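Local coordinates for Serine/threonine-protein kinase-like protein ACR4 (Arabidopsis thaliana, PDB 7A0J), which acts as a membrane receptor kinase that, paired with the CLE40 peptide, controls formative cell divisions in root meristems, this chain being its extracellular beta-propeller domain, at residues 117-129 against 133-145. Residues are numbered along the deposited sequence; the frame is centred on the assembly and turned at random.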
loop_
_atom_site.group_PDB
_atom_site.type_symbol
_atom_site.label_atom_id
_atom_site.label_comp_id
_atom_site.label_asym_id
_atom_site.label_seq_id
_atom_site.Cartn_x
_atom_site.Cartn_y
_atom_site.Cartn_z
ATOM N N ILE A 117 -6.354 19.570 -4.469
ATOM C CA ILE A 117 -5.542 19.212 -3.266
ATOM C C ILE A 117 -5.161 17.728 -3.345
ATOM O O ILE A 117 -5.894 16.898 -2.768
ATOM C CB ILE A 117 -6.306 19.540 -1.967
ATOM N N ILE A 118 -4.066 17.417 -4.046
ATOM C CA ILE A 118 -3.526 16.036 -4.241
ATOM C C ILE A 118 -2.251 15.860 -3.403
ATOM O O ILE A 118 -1.894 14.696 -3.122
ATOM C CB ILE A 118 -3.278 15.761 -5.741
ATOM C CG1 ILE A 118 -4.581 15.805 -6.544
ATOM C CG2 ILE A 118 -2.541 14.443 -5.949
ATOM C CD1 ILE A 118 -4.384 15.999 -8.032
ATOM N N SER A 119 -1.595 16.958 -3.007
ATOM C CA SER A 119 -0.283 16.951 -2.308
ATOM C C SER A 119 -0.395 17.622 -0.933
ATOM O O SER A 119 -1.424 18.270 -0.663
ATOM C CB SER A 119 0.780 17.609 -3.151
ATOM O OG SER A 119 0.550 19.007 -3.266
ATOM N N SER A 120 0.642 17.455 -0.106
ATOM C CA SER A 120 0.804 18.086 1.231
ATOM C C SER A 120 2.243 17.899 1.726
ATOM O O SER A 120 2.935 16.990 1.225
ATOM C CB SER A 120 -0.183 17.527 2.221
ATOM O OG SER A 120 0.059 18.040 3.525
ATOM N N SER A 121 2.658 18.737 2.680
ATOM C CA SER A 121 3.979 18.708 3.361
ATOM C C SER A 121 3.823 18.206 4.805
ATOM O O SER A 121 4.840 18.172 5.528
ATOM C CB SER A 121 4.621 20.072 3.302
ATOM O OG SER A 121 4.501 20.749 4.544
ATOM N N LEU A 122 2.603 17.818 5.193
ATOM C CA LEU A 122 2.232 17.394 6.570
ATOM C C LEU A 122 1.888 15.898 6.560
ATOM O O LEU A 122 0.912 15.518 5.875
ATOM C CB LEU A 122 1.037 18.230 7.039
ATOM C CG LEU A 122 1.179 19.744 6.889
ATOM C CD1 LEU A 122 -0.146 20.439 7.175
ATOM C CD2 LEU A 122 2.276 20.283 7.796
ATOM N N VAL A 123 2.664 15.088 7.286
ATOM C CA VAL A 123 2.496 13.606 7.374
ATOM C C VAL A 123 2.447 13.201 8.852
ATOM O O VAL A 123 3.454 13.410 9.560
ATOM C CB VAL A 123 3.616 12.864 6.621
ATOM C CG1 VAL A 123 3.526 11.358 6.819
ATOM C CG2 VAL A 123 3.622 13.211 5.140
ATOM N N ASP A 124 1.311 12.644 9.285
ATOM C CA ASP A 124 1.095 12.080 10.643
ATOM C C ASP A 124 1.225 10.557 10.566
ATOM O O ASP A 124 0.569 9.955 9.691
ATOM C CB ASP A 124 -0.277 12.469 11.196
ATOM C CG ASP A 124 -0.496 13.967 11.280
ATOM O OD1 ASP A 124 0.411 14.658 11.776
ATOM O OD2 ASP A 124 -1.568 14.427 10.841
ATOM N N CYS A 125 2.037 9.966 11.444
ATOM C CA CYS A 125 2.240 8.497 11.545
ATOM C C CYS A 125 1.905 8.032 12.967
ATOM O O CYS A 125 2.151 8.802 13.915
ATOM C CB CYS A 125 3.658 8.111 11.137
ATOM S SG CYS A 125 4.080 8.645 9.456
ATOM N N TRP A 126 1.341 6.826 13.087
ATOM C CA TRP A 126 0.965 6.160 14.364
ATOM C C TRP A 126 1.563 4.750 14.398
ATOM O O TRP A 126 1.536 4.080 13.349
ATOM C CB TRP A 126 -0.560 6.092 14.512
ATOM C CG TRP A 126 -1.262 7.411 14.425
ATOM C CD1 TRP A 126 -1.597 8.231 15.463
ATOM C CD2 TRP A 126 -1.743 8.056 13.232
ATOM N NE1 TRP A 126 -2.245 9.342 14.997
ATOM C CE2 TRP A 126 -2.349 9.265 13.634
ATOM C CE3 TRP A 126 -1.719 7.736 11.869
ATOM C CZ2 TRP A 126 -2.924 10.150 12.723
ATOM C CZ3 TRP A 126 -2.287 8.610 10.969
ATOM C CH2 TRP A 126 -2.882 9.799 11.393
ATOM N N GLY A 127 2.061 4.319 15.561
ATOM C CA GLY A 127 2.429 2.915 15.828
ATOM C C GLY A 127 3.725 2.779 16.603
ATOM O O GLY A 127 4.127 3.757 17.260
ATOM N N TYR A 128 4.340 1.594 16.528
ATOM C CA TYR A 128 5.589 1.210 17.239
ATOM C C TYR A 128 6.746 2.095 16.763
ATOM O O TYR A 128 7.163 1.964 15.593
ATOM C CB TYR A 128 5.905 -0.271 17.008
ATOM N N ASN A 129 7.226 2.978 17.649
ATOM C CA ASN A 129 8.433 3.827 17.458
ATOM C C ASN A 129 8.262 4.722 16.222
ATOM O O ASN A 129 9.276 4.979 15.541
ATOM C CB ASN A 129 9.701 2.975 17.353
ATOM N N ASN A 133 4.572 13.628 14.178
ATOM C CA ASN A 133 3.939 14.648 13.297
ATOM C C ASN A 133 5.042 15.316 12.466
ATOM O O ASN A 133 5.670 16.267 12.973
ATOM C CB ASN A 133 3.143 15.675 14.106
ATOM C CG ASN A 133 2.057 15.048 14.954
ATOM O OD1 ASN A 133 2.023 15.238 16.167
ATOM N ND2 ASN A 133 1.167 14.294 14.329
ATOM N N PHE A 134 5.277 14.818 11.247
ATOM C CA PHE A 134 6.341 15.295 10.323
ATOM C C PHE A 134 5.838 16.515 9.543
ATOM O O PHE A 134 4.684 16.495 9.070
ATOM C CB PHE A 134 6.768 14.187 9.356
ATOM C CG PHE A 134 7.320 12.945 10.011
ATOM C CD1 PHE A 134 8.634 12.898 10.452
ATOM C CD2 PHE A 134 6.530 11.816 10.173
ATOM C CE1 PHE A 134 9.142 11.754 11.047
ATOM C CE2 PHE A 134 7.040 10.673 10.770
ATOM C CZ PHE A 134 8.344 10.644 11.206
ATOM N N VAL A 135 6.690 17.539 9.422
ATOM C CA VAL A 135 6.471 18.751 8.576
ATOM C C VAL A 135 7.667 18.876 7.623
ATOM O O VAL A 135 8.717 19.384 8.058
ATOM C CB VAL A 135 6.288 20.020 9.434
ATOM C CG1 VAL A 135 6.028 21.250 8.578
ATOM C CG2 VAL A 135 5.183 19.849 10.466
ATOM N N PHE A 136 7.510 18.404 6.382
ATOM C CA PHE A 136 8.565 18.391 5.334
ATOM C C PHE A 136 8.522 19.709 4.549
ATOM O O PHE A 136 7.524 20.448 4.669
ATOM C CB PHE A 136 8.396 17.174 4.421
ATOM C CG PHE A 136 8.420 15.846 5.136
ATOM C CD1 PHE A 136 9.540 15.442 5.850
ATOM C CD2 PHE A 136 7.326 14.994 5.094
ATOM C CE1 PHE A 136 9.560 14.223 6.508
ATOM C CE2 PHE A 136 7.352 13.770 5.746
ATOM C CZ PHE A 136 8.468 13.386 6.451
ATOM N N ASP A 137 9.573 19.973 3.764
ATOM C CA ASP A 137 9.797 21.250 3.033
ATOM C C ASP A 137 9.374 21.108 1.562
ATOM O O ASP A 137 9.655 22.042 0.783
ATOM C CB ASP A 137 11.257 21.702 3.156
ATOM C CG ASP A 137 12.282 20.672 2.705
ATOM O OD1 ASP A 137 11.885 19.697 2.038
ATOM O OD2 ASP A 137 13.471 20.850 3.032
ATOM N N LYS A 138 8.722 19.995 1.200
ATOM C CA LYS A 138 8.241 19.704 -0.178
ATOM C C LYS A 138 6.784 19.229 -0.134
ATOM O O LYS A 138 6.366 18.678 0.905
ATOM C CB LYS A 138 9.094 18.615 -0.838
ATOM C CG LYS A 138 10.519 19.014 -1.196
ATOM C CD LYS A 138 11.236 17.994 -2.062
ATOM C CE LYS A 138 11.300 16.609 -1.450
ATOM N NZ LYS A 138 11.951 16.620 -0.118
ATOM N N GLN A 139 6.056 19.423 -1.237
ATOM C CA GLN A 139 4.719 18.822 -1.481
ATOM C C GLN A 139 4.917 17.345 -1.843
ATOM O O GLN A 139 5.723 17.068 -2.754
ATOM C CB GLN A 139 3.991 19.587 -2.589
ATOM C CG GLN A 139 3.629 21.016 -2.209
ATOM C CD GLN A 139 2.612 21.079 -1.096
ATOM O OE1 GLN A 139 1.617 20.358 -1.094
ATOM N NE2 GLN A 139 2.855 21.954 -0.134
ATOM N N LEU A 140 4.226 16.437 -1.144
ATOM C CA LEU A 140 4.367 14.965 -1.303
ATOM C C LEU A 140 3.017 14.348 -1.684
ATOM O O LEU A 140 1.975 14.908 -1.297
ATOM C CB LEU A 140 4.878 14.357 0.007
ATOM C CG LEU A 140 6.232 14.867 0.502
ATOM C CD1 LEU A 140 6.519 14.343 1.901
ATOM C CD2 LEU A 140 7.351 14.478 -0.453
ATOM N N HIS A 141 3.055 13.229 -2.413
ATOM C CA HIS A 141 1.897 12.338 -2.691
ATOM C C HIS A 141 2.404 10.898 -2.835
ATOM O O HIS A 141 3.626 10.684 -2.684
ATOM C CB HIS A 141 1.124 12.825 -3.926
ATOM C CG HIS A 141 1.903 12.755 -5.196
ATOM N ND1 HIS A 141 1.797 11.689 -6.067
ATOM C CD2 HIS A 141 2.791 13.609 -5.748
ATOM C CE1 HIS A 141 2.588 11.889 -7.101
ATOM N NE2 HIS A 141 3.209 13.060 -6.929
ATOM N N SER A 142 1.499 9.956 -3.113
ATOM C CA SER A 142 1.796 8.519 -3.353
ATOM C C SER A 142 2.581 7.933 -2.171
ATOM O O SER A 142 3.660 7.352 -2.402
ATOM C CB SER A 142 2.531 8.341 -4.659
ATOM O OG SER A 142 1.787 8.894 -5.736
ATOM N N LEU A 143 2.057 8.087 -0.950
ATOM C CA LEU A 143 2.600 7.448 0.281
ATOM C C LEU A 143 2.700 5.933 0.056
ATOM O O LEU A 143 1.774 5.358 -0.552
ATOM C CB LEU A 143 1.693 7.764 1.478
ATOM C CG LEU A 143 2.161 8.896 2.391
ATOM C CD1 LEU A 143 2.338 10.194 1.619
ATOM C CD2 LEU A 143 1.183 9.093 3.539
ATOM N N SER A 144 3.792 5.319 0.522
ATOM C CA SER A 144 4.031 3.854 0.468
ATOM C C SER A 144 4.874 3.439 1.676
ATOM O O SER A 144 5.935 4.059 1.899
ATOM C CB SER A 144 4.678 3.451 -0.831
ATOM O OG SER A 144 4.344 2.112 -1.165
ATOM N N ALA A 145 4.410 2.432 2.422
ATOM C CA ALA A 145 4.960 2.019 3.733
ATOM C C ALA A 145 5.821 0.760 3.577
ATOM O O ALA A 145 5.359 -0.200 2.926
ATOM C CB ALA A 145 3.830 1.791 4.704
#
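S119 OG donates to Q139 OE1 at 2.8 Å, on a lone pair in the carbonyl plane; the glutamine chain, bent at chi2 (-66°), folds its amide back to receive it. S120 pairs with L140 in both directions, while its hydroxyl bonds to R105 O and accepts from L122 N, an ST turn. Where the chain turns a corner, the S121 carbonyl takes F136 N at 2.8 Å and S121 OG reaches F136 O (3.0 Å), a grip that a short hydroxyl suits. L122 lies alongside V135, methyl to methyl. V123, bonded through N and O to F134, sets CG2 in plane at the edge of the F136 ring, 3.8 Å from CE2; a branched residue suits this buried site. On the other face N133 ND2 meets D124 OD1 from above the carboxylate plane at 2.7 Å, the flat groups 89° apart, while OD2 bonds to Y91 OH. With an alanine here, the N133 amide and Y91 hydroxyl would probably each lose a partner. C125, disulfide-linked to C102, brings SG to the F134 ring edge. The S120-L140 pair, with S119-Q139 beside it, joins this propeller blade to the next sheet, while backbone bonds hold its hairpin, apolar around V123 and partly polar around D124.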